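Local coordinates for enterotoxin type A (Staphylococcus aureus, PDB 1I4G), which acts as a superantigen, binding major histocompatibility complex class II and T-cell receptors to activate host T cells, and causes staphylococcal food poisoning, at residues R13-L18 with D197-Q202; A36-K41 with K55-D60; L68-S73 with I212-K217; V185-T190 with N223-I228. The protein carries 1 engineered substitution. All blocks are in the same frame, centred on the assembly; numbering follows the deposited sequence.

Interaction 1: residues R13-L18 with D197-Q202; sequences RKKSEL and DLFGAQ
Arg13 and Asp197 join the N-terminal segment to the beta-grasp domain, at a type I turn from Asp197 to Gly200 with an Asx turn at its start. The hydrogen bonds come first. Arg13 N donates to Asp197 OD1 at 2.9 Å, nearly straight at 170° and on the syn lone pair. The other carboxylate oxygen, OD2, takes the backbone N of Phe199 at 2.8 Å, so one aspartate both shapes its own turn and receives the incoming chain. A water lies between Asp197 OD2 and Arg13 O. Further out, the bent Arg13 side chain brings its guanidinium alongside residues 200 and 201: NH2 donates to Ala201 O at 2.7 Å, close to the guanidinium plane, while Gly200 CA sits over one face.

The apolar part belongs to Phe199. Lys15 CB rests over its ring face, 3.5 Å from the centroid, as a CH-pi contact. From there the lysine chain leads away, and NZ forms a salt bridge with Asp173 and hydrogen bonds to the carbonyls of Asn171 and Gly177. Leu18 approaches the ring at its edge, about at a right angle, with CD1 4.0 Å from Phe199 CD2.

Interaction 2: residues A36-K41 with K55-D60; sequences AKTENK and KGFFTD
Phe57 reaches over to Ala36 and Thr38 in the OB-fold domain, linking strand 35-38 to the loop that leads from strand 51-54 to strand 66-70. Start at Phe57 CB: with CG anti to the backbone N (chi1 177°), the side chain is carried across to the strand. CD2, on the way, lies over the centre of the Phe58 ring, 3.6 Å above its plane, and Phe58 in turn meets Tyr91 edge-to-face. Beyond that the outer ring carbons do the touching. CE2 meets Ala36 CB at 3.8 Å, CE1 faces Thr38 OG1 at 3.8 Å, and CZ lies between the two, 3.6 Å from Thr38 OG1 and 3.9 Å from Ala36 CB. The threonine and phenylalanine side chains pass in opposite directions, and both OG1 and Ala36 CB come to the ring obliquely. Leu67 of strand 66-70 also packs against Phe57.

After Thr38 the chain turns a corner at Glu39 and Asn40, where Asn40 and Lys41 together face Val85 in a G1 beta bulge. The turn brings Lys41 back toward the loop. Its chain bends at chi2 (-83°), leaving NZ 3.7 Å from Phe57 O.

Interaction 3: residues L68-S73 with I212-K217; sequences LVDFDS and IYRDNK
Asp70, at the end of strand 66-70, runs alongside Arg214 in the same direction. Their charged groups do not pair directly. Water 2 bridges them instead, donating to Asp70 OD2 at 2.6 Å and accepting from Arg214 NH2 at 3.1 Å.

At Phe71 the two backbones come close, and its CA makes a CH...O contact with Arg214 O at 3.5 Å. The Phe71 side chain sets out away from 212-217, but its ring packs against Ile52 and Val111 of the OB-fold sheet and turns an edge to the Asn216 amide: CE2 is 3.7 Å from Asn216 OD1, with ring and amide planes 76° apart. The amide is held from that same sheet, since Asn216 ND2 donates to Val111 O.

Asp72 crosses Arg214 at about a right angle. Its OD2 lies against Arg214 CD at 3.0 Å and forms only a long salt bridge of 3.9 Å with Arg214 NH1, but water 3, in the guanidinium plane, joins OD2 and NH1 with a 2.7 Å bond to each. Arg214 is therefore flanked by two aspartates, and water mediates its polar contacts with both, beside the long salt bridge to Asp72. Asp72 OD1 meanwhile touches Asp215 CB. The Asp215 carboxylate is occupied in its own segment: chi1 of 63° tucks the group back over its own main chain, where OD2 accepts from Lys217 N in an Asx turn that overlaps the end of the type I turn from Tyr213 to Asn216.

Ser73 then takes the N-cap position of helix 74-80. Altogether this is a partly buried, water-bridged contact of the interface between the OB-fold and beta-grasp domains of a staphylococcal superantigen.

Interaction 4: residues V185-T190 with N223-I228; sequences VFATST and NMHIDI. Engineered in segment 185-190: Ala187 (natural residue His). With ZN (zinc ion), chain C.
Val185 N donates to Asp227 O at 2.8 Å, at an N-H...O angle of 161°, and Asp227 N returns a bond to Val185 O at 2.9 Å. Two residues along, Ala187 N and His225 O pair at 3.0 Å, as do His225 N and Ala187 O. Strands 185-187 and 225-228 thus run antiparallel, at 152°, with the non-hydrogen-bonded pair Phe186 and Ile226 in the middle.

The two faces of the sheet do different work. On the Phe186 and Ile226 side the two side chains run alongside each other, Phe186 CD2 4.0 Å from Ile226 CG1, and Phe186 packs on Leu155 of helix 152-167. Met224 reaches the same helix, and its CB also touches Thr188 CG2.

On the other face stand Val185, Ala187, His225 and Asp227. The zinc ion is bound by His225 NE2 at 2.2 Å, Asp227 OD2 at 2.0 Å and a water. A chi1 of 60° swings the imidazole across Ala187. That places Ala187 CB over one ring face, 4.0 Å from the centroid. Asp227 OD1 accepts from Asn128 ND2, a second-shell bond that probably helps to orient the carboxylate. Ala187 is an engineered residue; the natural histidine at this position is a zinc ligand, so the chain supplies two protein ligands here.

Zinc ligands on alternate residues of one strand, with the engineered position beside them, mark the zinc site on the beta-grasp sheet, which serves the zinc-dependent interaction with MHC class II.

How the interactions relate
From the N terminus, interaction 1 opens first and closes only at 197-202, tying the segment before helix 20-32 to the beta-grasp domain. Within that long span lies interaction 2, a short closure of 13 intervening residues inside the OB-fold domain, on the far side of the chain's centre; the centres of the two contacts are about 32 Å apart. Interaction 3 opens at 68-73, on a sheet that interaction 2 also reaches, and closes at 212-217, joining the two domains. Interaction 4 begins at 185-190, before interactions 1 and 3 close, and ends at 223-228 within the beta-grasp sheet. Interactions 1, 3 and 4 therefore cross one another along the chain.

Interaction 1: residues R13-L18 with D197-Q202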
loop_
_atom_site.group_PDB
_atom_site.type_symbol
_atom_site.label_atom_id
_atom_site.label_comp_id
_atom_site.label_asym_id
_atom_site.label_seq_id
_atom_site.Cartn_x
_atom_site.Cartn_y
_atom_site.Cartn_z
ATOM N N ARG A 13 15.821 3.059 9.961
ATOM C CA ARG A 13 15.399 4.305 10.611
ATOM C C ARG A 13 14.732 3.963 11.958
ATOM O O ARG A 13 14.118 2.912 12.064
ATOM C CB ARG A 13 14.430 5.005 9.644
ATOM C CG ARG A 13 13.929 6.381 10.005
ATOM C CD ARG A 13 14.587 7.518 9.186
ATOM N NE ARG A 13 13.904 8.013 7.969
ATOM C CZ ARG A 13 12.591 8.273 7.805
ATOM N NH1 ARG A 13 11.696 8.075 8.772
ATOM N NH2 ARG A 13 12.170 8.838 6.671
ATOM N N LYS A 14 14.951 4.765 13.002
ATOM C CA LYS A 14 14.332 4.538 14.313
ATOM C C LYS A 14 13.009 5.331 14.375
ATOM O O LYS A 14 12.961 6.423 13.815
ATOM C CB LYS A 14 15.283 5.018 15.402
ATOM C CG LYS A 14 16.123 3.894 16.000
ATOM C CD LYS A 14 17.131 4.413 17.046
ATOM C CE LYS A 14 18.227 5.243 16.362
ATOM N NZ LYS A 14 19.056 5.940 17.362
ATOM N N LYS A 15 11.938 4.833 15.023
ATOM C CA LYS A 15 10.712 5.648 15.063
ATOM C C LYS A 15 10.831 7.013 15.752
ATOM O O LYS A 15 10.036 7.936 15.440
ATOM C CB LYS A 15 9.448 4.909 15.534
ATOM C CG LYS A 15 9.209 4.733 16.973
ATOM C CD LYS A 15 7.679 4.626 17.238
ATOM C CE LYS A 15 7.529 4.177 18.675
ATOM N NZ LYS A 15 6.156 4.059 19.204
ATOM N N SER A 16 11.853 7.168 16.616
ATOM C CA SER A 16 12.099 8.433 17.325
ATOM C C SER A 16 12.578 9.512 16.363
ATOM O O SER A 16 12.473 10.691 16.663
ATOM C CB SER A 16 13.118 8.242 18.438
ATOM O OG SER A 16 14.276 7.621 17.895
ATOM N N GLU A 17 13.055 9.108 15.184
ATOM C CA GLU A 17 13.518 10.053 14.176
ATOM C C GLU A 17 12.337 10.613 13.400
ATOM O O GLU A 17 12.512 11.518 12.587
ATOM C CB GLU A 17 14.490 9.377 13.216
ATOM C CG GLU A 17 15.690 8.762 13.901
ATOM C CD GLU A 17 16.666 8.092 12.913
ATOM O OE1 GLU A 17 16.897 8.677 11.810
ATOM O OE2 GLU A 17 17.194 6.988 13.249
ATOM N N LEU A 18 11.153 10.011 13.591
ATOM C CA LEU A 18 9.920 10.456 12.923
ATOM C C LEU A 18 9.355 11.615 13.714
ATOM O O LEU A 18 9.281 11.552 14.941
ATOM C CB LEU A 18 8.867 9.337 12.813
ATOM C CG LEU A 18 9.041 8.331 11.669
ATOM C CD1 LEU A 18 7.768 7.525 11.492
ATOM C CD2 LEU A 18 9.344 9.049 10.392
ATOM N N ASP A 197 11.400 -0.273 4.819
ATOM C CA ASP A 197 11.720 0.063 6.183
ATOM C C ASP A 197 10.360 0.531 6.738
ATOM O O ASP A 197 9.832 1.513 6.249
ATOM C CB ASP A 197 12.698 1.233 6.141
ATOM C CG ASP A 197 13.071 1.760 7.519
ATOM O OD1 ASP A 197 14.239 2.133 7.680
ATOM O OD2 ASP A 197 12.233 1.815 8.440
ATOM N N LEU A 198 9.828 -0.115 7.771
ATOM C CA LEU A 198 8.522 0.272 8.335
ATOM C C LEU A 198 8.408 1.738 8.865
ATOM O O LEU A 198 7.306 2.270 9.037
ATOM C CB LEU A 198 8.118 -0.747 9.430
ATOM C CG LEU A 198 7.857 -2.154 8.875
ATOM C CD1 LEU A 198 7.651 -3.193 10.000
ATOM C CD2 LEU A 198 6.673 -2.091 7.891
ATOM N N PHE A 199 9.551 2.359 9.159
ATOM C CA PHE A 199 9.609 3.734 9.657
ATOM C C PHE A 199 10.402 4.592 8.690
ATOM O O PHE A 199 10.943 5.607 9.074
ATOM C CB PHE A 199 10.289 3.805 11.036
ATOM C CG PHE A 199 9.504 3.137 12.127
ATOM C CD1 PHE A 199 9.883 1.887 12.603
ATOM C CD2 PHE A 199 8.350 3.736 12.647
ATOM C CE1 PHE A 199 9.108 1.227 13.584
ATOM C CE2 PHE A 199 7.577 3.086 13.628
ATOM C CZ PHE A 199 7.961 1.823 14.092
ATOM N N GLY A 200 10.538 4.143 7.445
ATOM C CA GLY A 200 11.247 4.929 6.451
ATOM C C GLY A 200 10.416 5.836 5.519
ATOM O O GLY A 200 10.900 6.265 4.488
ATOM N N ALA A 201 9.192 6.170 5.844
ATOM C CA ALA A 201 8.430 7.033 4.941
ATOM C C ALA A 201 9.005 8.458 4.914
ATOM O O ALA A 201 9.546 8.925 5.908
ATOM C CB ALA A 201 6.962 7.065 5.380
ATOM N N GLN A 202 8.829 9.162 3.802
ATOM C CA GLN A 202 9.324 10.524 3.660
ATOM C C GLN A 202 8.211 11.527 3.950
ATOM O O GLN A 202 7.076 11.391 3.471
ATOM C CB GLN A 202 9.810 10.739 2.225
ATOM C CG GLN A 202 10.683 9.594 1.678
ATOM C CD GLN A 202 12.175 9.920 1.713
ATOM O OE1 GLN A 202 12.627 10.802 0.978
ATOM N NE2 GLN A 202 12.951 9.180 2.525
HETATM O O HOH W 1 12.669 1.048 10.849
#

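Interaction 2: residues A36-K41 with K55-D60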
loop_
_atom_site.group_PDB
_atom_site.type_symbol
_atom_site.label_atom_id
_atom_site.label_comp_id
_atom_site.label_asym_id
_atom_site.label_seq_id
_atom_site.Cartn_x
_atom_site.Cartn_y
_atom_site.Cartn_z
ATOM N N ALA A 36 -9.281 2.088 -1.528
ATOM C CA ALA A 36 -9.946 2.015 -2.828
ATOM C C ALA A 36 -9.750 0.536 -3.231
ATOM O O ALA A 36 -8.620 0.011 -3.168
ATOM C CB ALA A 36 -9.249 2.918 -3.839
ATOM N N LYS A 37 -10.835 -0.139 -3.617
ATOM C CA LYS A 37 -10.764 -1.551 -4.006
ATOM C C LYS A 37 -11.836 -1.879 -5.031
ATOM O O LYS A 37 -12.954 -2.124 -4.637
ATOM C CB LYS A 37 -11.044 -2.360 -2.778
ATOM C CG LYS A 37 -10.247 -3.559 -2.607
ATOM C CD LYS A 37 -10.348 -3.958 -1.129
ATOM C CE LYS A 37 -9.857 -2.841 -0.185
ATOM N NZ LYS A 37 -10.230 -3.158 1.211
ATOM N N THR A 38 -11.515 -1.865 -6.329
ATOM C CA THR A 38 -12.496 -2.145 -7.388
ATOM C C THR A 38 -11.961 -3.068 -8.442
ATOM O O THR A 38 -10.763 -3.141 -8.667
ATOM C CB THR A 38 -12.984 -0.863 -8.093
ATOM O OG1 THR A 38 -13.395 0.077 -7.099
ATOM C CG2 THR A 38 -14.205 -1.155 -8.912
ATOM N N GLU A 39 -12.872 -3.809 -9.056
ATOM C CA GLU A 39 -12.529 -4.747 -10.108
ATOM C C GLU A 39 -13.143 -4.251 -11.431
ATOM O O GLU A 39 -14.204 -3.624 -11.442
ATOM C CB GLU A 39 -13.115 -6.153 -9.819
ATOM C CG GLU A 39 -13.219 -6.595 -8.375
ATOM C CD GLU A 39 -11.932 -7.156 -7.859
ATOM O OE1 GLU A 39 -11.386 -6.623 -6.847
ATOM O OE2 GLU A 39 -11.488 -8.151 -8.479
ATOM N N ASN A 40 -12.434 -4.467 -12.534
ATOM C CA ASN A 40 -12.964 -4.143 -13.855
ATOM C C ASN A 40 -13.307 -2.691 -14.187
ATOM O O ASN A 40 -14.444 -2.393 -14.566
ATOM C CB ASN A 40 -14.191 -5.024 -14.087
ATOM C CG ASN A 40 -14.285 -5.515 -15.475
ATOM O OD1 ASN A 40 -13.288 -5.850 -16.098
ATOM N ND2 ASN A 40 -15.482 -5.607 -15.972
ATOM N N LYS A 41 -12.327 -1.802 -14.074
ATOM C CA LYS A 41 -12.517 -0.380 -14.397
ATOM C C LYS A 41 -11.652 -0.029 -15.615
ATOM O O LYS A 41 -10.700 -0.744 -15.924
ATOM C CB LYS A 41 -12.099 0.520 -13.210
ATOM C CG LYS A 41 -13.032 0.482 -11.992
ATOM C CD LYS A 41 -14.167 1.410 -12.204
ATOM C CE LYS A 41 -15.106 1.310 -11.062
ATOM N NZ LYS A 41 -16.032 2.487 -11.031
ATOM N N LYS A 55 -12.805 9.213 -13.681
ATOM C CA LYS A 55 -13.956 10.049 -13.381
ATOM C C LYS A 55 -15.082 9.183 -12.839
ATOM O O LYS A 55 -15.326 8.083 -13.331
ATOM C CB LYS A 55 -14.439 10.780 -14.635
ATOM C CG LYS A 55 -13.401 11.629 -15.344
ATOM C CD LYS A 55 -14.044 12.409 -16.510
ATOM C CE LYS A 55 -13.033 13.338 -17.197
ATOM N NZ LYS A 55 -13.654 14.377 -18.082
ATOM N N GLY A 56 -15.755 9.674 -11.812
ATOM C CA GLY A 56 -16.830 8.934 -11.191
ATOM C C GLY A 56 -16.451 7.599 -10.554
ATOM O O GLY A 56 -17.288 6.694 -10.489
ATOM N N PHE A 57 -15.230 7.493 -10.032
ATOM C CA PHE A 57 -14.757 6.262 -9.413
ATOM C C PHE A 57 -15.610 5.863 -8.183
ATOM O O PHE A 57 -15.937 4.689 -7.999
ATOM C CB PHE A 57 -13.263 6.420 -9.060
ATOM C CG PHE A 57 -12.667 5.237 -8.353
ATOM C CD1 PHE A 57 -12.176 4.167 -9.066
ATOM C CD2 PHE A 57 -12.550 5.209 -6.972
ATOM C CE1 PHE A 57 -11.556 3.092 -8.430
ATOM C CE2 PHE A 57 -11.923 4.116 -6.320
ATOM C CZ PHE A 57 -11.436 3.066 -7.066
ATOM N N PHE A 58 -15.958 6.848 -7.357
ATOM C CA PHE A 58 -16.750 6.651 -6.139
ATOM C C PHE A 58 -18.233 6.903 -6.412
ATOM O O PHE A 58 -18.574 7.944 -6.952
ATOM C CB PHE A 58 -16.318 7.667 -5.085
ATOM C CG PHE A 58 -14.876 7.584 -4.719
ATOM C CD1 PHE A 58 -13.956 8.450 -5.300
ATOM C CD2 PHE A 58 -14.428 6.655 -3.785
ATOM C CE1 PHE A 58 -12.620 8.399 -4.969
ATOM C CE2 PHE A 58 -13.090 6.595 -3.448
ATOM C CZ PHE A 58 -12.181 7.473 -4.044
ATOM N N THR A 59 -19.111 6.008 -5.974
ATOM C CA THR A 59 -20.539 6.185 -6.200
ATOM C C THR A 59 -21.308 6.423 -4.923
ATOM O O THR A 59 -22.419 6.927 -4.974
ATOM C CB THR A 59 -21.149 4.993 -6.986
ATOM O OG1 THR A 59 -20.583 3.753 -6.510
ATOM C CG2 THR A 59 -20.914 5.190 -8.522
ATOM N N ASP A 60 -20.713 6.060 -3.782
ATOM C CA ASP A 60 -21.350 6.239 -2.474
ATOM C C ASP A 60 -20.590 7.183 -1.630
ATOM O O ASP A 60 -20.988 7.474 -0.514
ATOM C CB ASP A 60 -21.394 4.974 -1.619
ATOM C CG ASP A 60 -20.941 3.773 -2.333
ATOM O OD1 ASP A 60 -21.800 3.173 -3.040
ATOM O OD2 ASP A 60 -19.744 3.433 -2.150
#

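Interaction 3: residues L68-S73 with I212-K217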
loop_
_atom_site.group_PDB
_atom_site.type_symbol
_atom_site.label_atom_id
_atom_site.label_comp_id
_atom_site.label_asym_id
_atom_site.label_seq_id
_atom_site.Cartn_x
_atom_site.Cartn_y
_atom_site.Cartn_z
ATOM N N LEU A 68 -7.640 10.110 -8.961
ATOM C CA LEU A 68 -6.493 10.408 -9.823
ATOM C C LEU A 68 -5.379 9.499 -9.366
ATOM O O LEU A 68 -5.010 9.552 -8.206
ATOM C CB LEU A 68 -6.013 11.841 -9.630
ATOM C CG LEU A 68 -4.902 12.218 -10.609
ATOM C CD1 LEU A 68 -5.467 12.359 -12.000
ATOM C CD2 LEU A 68 -4.262 13.507 -10.148
ATOM N N VAL A 69 -4.896 8.623 -10.244
ATOM C CA VAL A 69 -3.818 7.695 -9.918
ATOM C C VAL A 69 -2.486 8.165 -10.501
ATOM O O VAL A 69 -2.369 8.406 -11.699
ATOM C CB VAL A 69 -4.130 6.263 -10.417
ATOM C CG1 VAL A 69 -2.959 5.265 -10.039
ATOM C CG2 VAL A 69 -5.502 5.798 -9.856
ATOM N N ASP A 70 -1.479 8.254 -9.639
ATOM C CA ASP A 70 -0.129 8.684 -9.980
ATOM C C ASP A 70 0.842 7.508 -10.188
ATOM O O ASP A 70 1.014 6.643 -9.311
ATOM C CB ASP A 70 0.399 9.515 -8.831
ATOM C CG ASP A 70 0.925 10.812 -9.265
ATOM O OD1 ASP A 70 0.177 11.788 -9.211
ATOM O OD2 ASP A 70 2.104 10.875 -9.613
ATOM N N PHE A 71 1.509 7.510 -11.334
ATOM C CA PHE A 71 2.506 6.482 -11.641
ATOM C C PHE A 71 3.878 7.120 -11.757
ATOM O O PHE A 71 3.984 8.363 -11.806
ATOM C CB PHE A 71 2.170 5.740 -12.938
ATOM C CG PHE A 71 0.863 5.018 -12.896
ATOM C CD1 PHE A 71 -0.298 5.622 -13.354
ATOM C CD2 PHE A 71 0.786 3.727 -12.393
ATOM C CE1 PHE A 71 -1.501 4.939 -13.301
ATOM C CE2 PHE A 71 -0.430 3.041 -12.338
ATOM C CZ PHE A 71 -1.556 3.640 -12.794
ATOM N N ASP A 72 4.926 6.273 -11.799
ATOM C CA ASP A 72 6.298 6.747 -11.923
ATOM C C ASP A 72 6.605 7.483 -13.216
ATOM O O ASP A 72 7.462 8.361 -13.218
ATOM C CB ASP A 72 7.297 5.612 -11.816
ATOM C CG ASP A 72 8.045 5.612 -10.513
ATOM O OD1 ASP A 72 8.888 4.704 -10.324
ATOM O OD2 ASP A 72 7.768 6.484 -9.664
ATOM N N SER A 73 5.943 7.131 -14.316
ATOM C CA SER A 73 6.203 7.802 -15.598
ATOM C C SER A 73 5.108 7.614 -16.611
ATOM O O SER A 73 4.156 6.911 -16.347
ATOM C CB SER A 73 7.518 7.299 -16.199
ATOM O OG SER A 73 7.476 5.901 -16.409
ATOM N N ILE A 212 5.858 5.886 -1.870
ATOM C CA ILE A 212 6.582 4.627 -1.989
ATOM C C ILE A 212 5.890 3.664 -2.922
ATOM O O ILE A 212 6.515 2.728 -3.350
ATOM C CB ILE A 212 6.783 3.863 -0.613
ATOM C CG1 ILE A 212 5.431 3.514 0.033
ATOM C CG2 ILE A 212 7.632 4.705 0.321
ATOM C CD1 ILE A 212 5.513 2.514 1.156
ATOM N N TYR A 213 4.607 3.878 -3.201
ATOM C CA TYR A 213 3.826 2.966 -4.029
ATOM C C TYR A 213 3.660 3.426 -5.436
ATOM O O TYR A 213 3.019 2.736 -6.227
ATOM C CB TYR A 213 2.431 2.805 -3.438
ATOM C CG TYR A 213 2.444 2.239 -2.041
ATOM C CD1 TYR A 213 1.684 2.803 -1.037
ATOM C CD2 TYR A 213 3.170 1.109 -1.736
ATOM C CE1 TYR A 213 1.652 2.243 0.237
ATOM C CE2 TYR A 213 3.124 0.544 -0.476
ATOM C CZ TYR A 213 2.370 1.118 0.498
ATOM O OH TYR A 213 2.341 0.570 1.744
ATOM N N ARG A 214 4.262 4.569 -5.745
ATOM C CA ARG A 214 4.158 5.192 -7.068
ATOM C C ARG A 214 4.781 4.385 -8.216
ATOM O O ARG A 214 4.394 4.528 -9.392
ATOM C CB ARG A 214 4.760 6.585 -7.034
ATOM C CG ARG A 214 4.426 7.411 -8.201
ATOM C CD ARG A 214 5.622 8.192 -8.485
ATOM N NE ARG A 214 5.548 9.508 -7.913
ATOM C CZ ARG A 214 6.562 10.107 -7.302
ATOM N NH1 ARG A 214 7.738 9.501 -7.159
ATOM N NH2 ARG A 214 6.434 11.367 -6.941
ATOM N N ASP A 215 5.716 3.512 -7.870
ATOM C CA ASP A 215 6.357 2.662 -8.857
ATOM C C ASP A 215 5.427 1.505 -9.319
ATOM O O ASP A 215 5.778 0.727 -10.213
ATOM C CB ASP A 215 7.657 2.100 -8.280
ATOM C CG ASP A 215 7.438 1.210 -7.071
ATOM O OD1 ASP A 215 8.415 0.689 -6.527
ATOM O OD2 ASP A 215 6.301 1.003 -6.638
ATOM N N ASN A 216 4.268 1.368 -8.673
ATOM C CA ASN A 216 3.295 0.314 -8.995
ATOM C C ASN A 216 3.982 -1.083 -8.999
ATOM O O ASN A 216 3.606 -1.974 -9.770
ATOM C CB ASN A 216 2.643 0.615 -10.362
ATOM C CG ASN A 216 1.195 0.128 -10.468
ATOM O OD1 ASN A 216 0.334 0.528 -9.714
ATOM N ND2 ASN A 216 0.928 -0.694 -11.439
ATOM N N LYS A 217 4.980 -1.283 -8.140
ATOM C CA LYS A 217 5.661 -2.571 -8.109
ATOM C C LYS A 217 4.616 -3.704 -7.993
ATOM O O LYS A 217 3.686 -3.652 -7.149
ATOM C CB LYS A 217 6.662 -2.613 -6.949
ATOM C CG LYS A 217 7.539 -3.859 -6.916
ATOM C CD LYS A 217 8.345 -4.025 -8.193
ATOM C CE LYS A 217 9.396 -5.156 -8.116
ATOM N NZ LYS A 217 10.791 -4.583 -8.208
HETATM O O HOH W 2 3.840 12.346 -8.406
HETATM O O HOH W 3 9.217 7.273 -7.549
#

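Interaction 4: residues V185-T190 with N223-I228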
loop_
_atom_site.group_PDB
_atom_site.type_symbol
_atom_site.label_atom_id
_atom_site.label_comp_id
_atom_site.label_asym_id
_atom_site.label_seq_id
_atom_site.Cartn_x
_atom_site.Cartn_y
_atom_site.Cartn_z
ATOM N N VAL A 185 9.698 -7.566 4.213
ATOM C CA VAL A 185 10.301 -8.076 3.000
ATOM C C VAL A 185 9.322 -8.934 2.215
ATOM O O VAL A 185 8.711 -9.840 2.761
ATOM C CB VAL A 185 11.519 -8.920 3.359
ATOM C CG1 VAL A 185 12.087 -9.625 2.132
ATOM C CG2 VAL A 185 12.537 -8.059 3.993
ATOM N N PHE A 186 9.136 -8.608 0.946
ATOM C CA PHE A 186 8.254 -9.375 0.075
ATOM C C PHE A 186 9.185 -10.233 -0.763
ATOM O O PHE A 186 9.877 -9.725 -1.644
ATOM C CB PHE A 186 7.430 -8.419 -0.762
ATOM C CG PHE A 186 6.648 -7.435 0.078
ATOM C CD1 PHE A 186 7.216 -6.210 0.455
ATOM C CD2 PHE A 186 5.355 -7.747 0.524
ATOM C CE1 PHE A 186 6.511 -5.301 1.255
ATOM C CE2 PHE A 186 4.625 -6.836 1.335
ATOM C CZ PHE A 186 5.215 -5.621 1.698
ATOM N N ALA A 187 9.328 -11.488 -0.348
ATOM C CA ALA A 187 10.189 -12.465 -1.007
ATOM C C ALA A 187 9.462 -13.332 -2.041
ATOM O O ALA A 187 8.482 -14.038 -1.740
ATOM C CB ALA A 187 10.835 -13.351 0.033
ATOM N N THR A 188 9.935 -13.243 -3.277
ATOM C CA THR A 188 9.404 -14.021 -4.397
ATOM C C THR A 188 10.526 -14.974 -4.783
ATOM O O THR A 188 11.696 -14.731 -4.479
ATOM C CB THR A 188 9.086 -13.133 -5.614
ATOM O OG1 THR A 188 10.014 -12.034 -5.643
ATOM C CG2 THR A 188 7.622 -12.619 -5.566
ATOM N N SER A 189 10.186 -16.044 -5.469
ATOM C CA SER A 189 11.195 -17.013 -5.868
ATOM C C SER A 189 11.806 -16.690 -7.245
ATOM O O SER A 189 12.961 -17.017 -7.528
ATOM C CB SER A 189 10.524 -18.381 -5.884
ATOM O OG SER A 189 9.163 -18.238 -6.300
ATOM N N THR A 190 11.014 -16.013 -8.074
ATOM C CA THR A 190 11.379 -15.659 -9.447
ATOM C C THR A 190 11.981 -14.264 -9.690
ATOM O O THR A 190 12.177 -13.868 -10.841
ATOM C CB THR A 190 10.139 -15.878 -10.393
ATOM O OG1 THR A 190 8.959 -15.296 -9.804
ATOM C CG2 THR A 190 9.892 -17.391 -10.625
ATOM N N ASN A 223 3.206 -18.746 -4.769
ATOM C CA ASN A 223 4.430 -19.188 -4.120
ATOM C C ASN A 223 5.470 -18.103 -3.682
ATOM O O ASN A 223 6.627 -18.113 -4.077
ATOM C CB ASN A 223 5.083 -20.278 -4.978
ATOM C CG ASN A 223 5.800 -21.308 -4.146
ATOM O OD1 ASN A 223 5.544 -21.452 -2.934
ATOM N ND2 ASN A 223 6.689 -22.057 -4.791
ATOM N N MET A 224 5.047 -17.165 -2.850
ATOM C CA MET A 224 5.941 -16.128 -2.325
ATOM C C MET A 224 5.581 -16.026 -0.838
ATOM O O MET A 224 4.618 -16.652 -0.387
ATOM C CB MET A 224 5.651 -14.767 -2.981
ATOM C CG MET A 224 4.274 -14.230 -2.620
ATOM S SD MET A 224 4.189 -12.502 -2.079
ATOM C CE MET A 224 2.745 -12.189 -2.745
ATOM N N HIS A 225 6.372 -15.299 -0.061
ATOM C CA HIS A 225 6.015 -15.100 1.337
ATOM C C HIS A 225 6.494 -13.716 1.801
ATOM O O HIS A 225 7.240 -13.023 1.107
ATOM C CB HIS A 225 6.588 -16.226 2.224
ATOM C CG HIS A 225 8.082 -16.325 2.182
ATOM N ND1 HIS A 225 8.752 -16.874 1.114
ATOM C CD2 HIS A 225 9.036 -15.899 3.049
ATOM C CE1 HIS A 225 10.053 -16.787 1.320
ATOM N NE2 HIS A 225 10.255 -16.204 2.483
ATOM N N ILE A 226 6.094 -13.340 2.989
ATOM C CA ILE A 226 6.522 -12.074 3.568
ATOM C C ILE A 226 7.341 -12.370 4.871
ATOM O O ILE A 226 7.046 -13.323 5.619
ATOM C CB ILE A 226 5.283 -11.252 3.920
ATOM C CG1 ILE A 226 4.479 -11.018 2.647
ATOM C CG2 ILE A 226 5.654 -9.980 4.635
ATOM C CD1 ILE A 226 3.113 -10.371 2.859
ATOM N N ASP A 227 8.437 -11.641 5.067
ATOM C CA ASP A 227 9.200 -11.767 6.295
ATOM C C ASP A 227 9.094 -10.395 6.954
ATOM O O ASP A 227 9.197 -9.357 6.276
ATOM C CB ASP A 227 10.649 -12.059 6.002
ATOM C CG ASP A 227 10.857 -13.427 5.379
ATOM O OD1 ASP A 227 10.176 -14.402 5.782
ATOM O OD2 ASP A 227 11.702 -13.511 4.481
ATOM N N ILE A 228 8.874 -10.391 8.261
ATOM C CA ILE A 228 8.774 -9.148 9.023
ATOM C C ILE A 228 9.727 -9.256 10.204
ATOM O O ILE A 228 9.673 -10.226 10.942
ATOM C CB ILE A 228 7.354 -8.934 9.565
ATOM C CG1 ILE A 228 6.364 -8.869 8.411
ATOM C CG2 ILE A 228 7.290 -7.629 10.355
ATOM C CD1 ILE A 228 4.895 -8.748 8.858
HETATM ZN ZN ZN C . 11.963 -15.293 3.625
HETATM O O HOH W 4 13.297 -15.139 2.492
#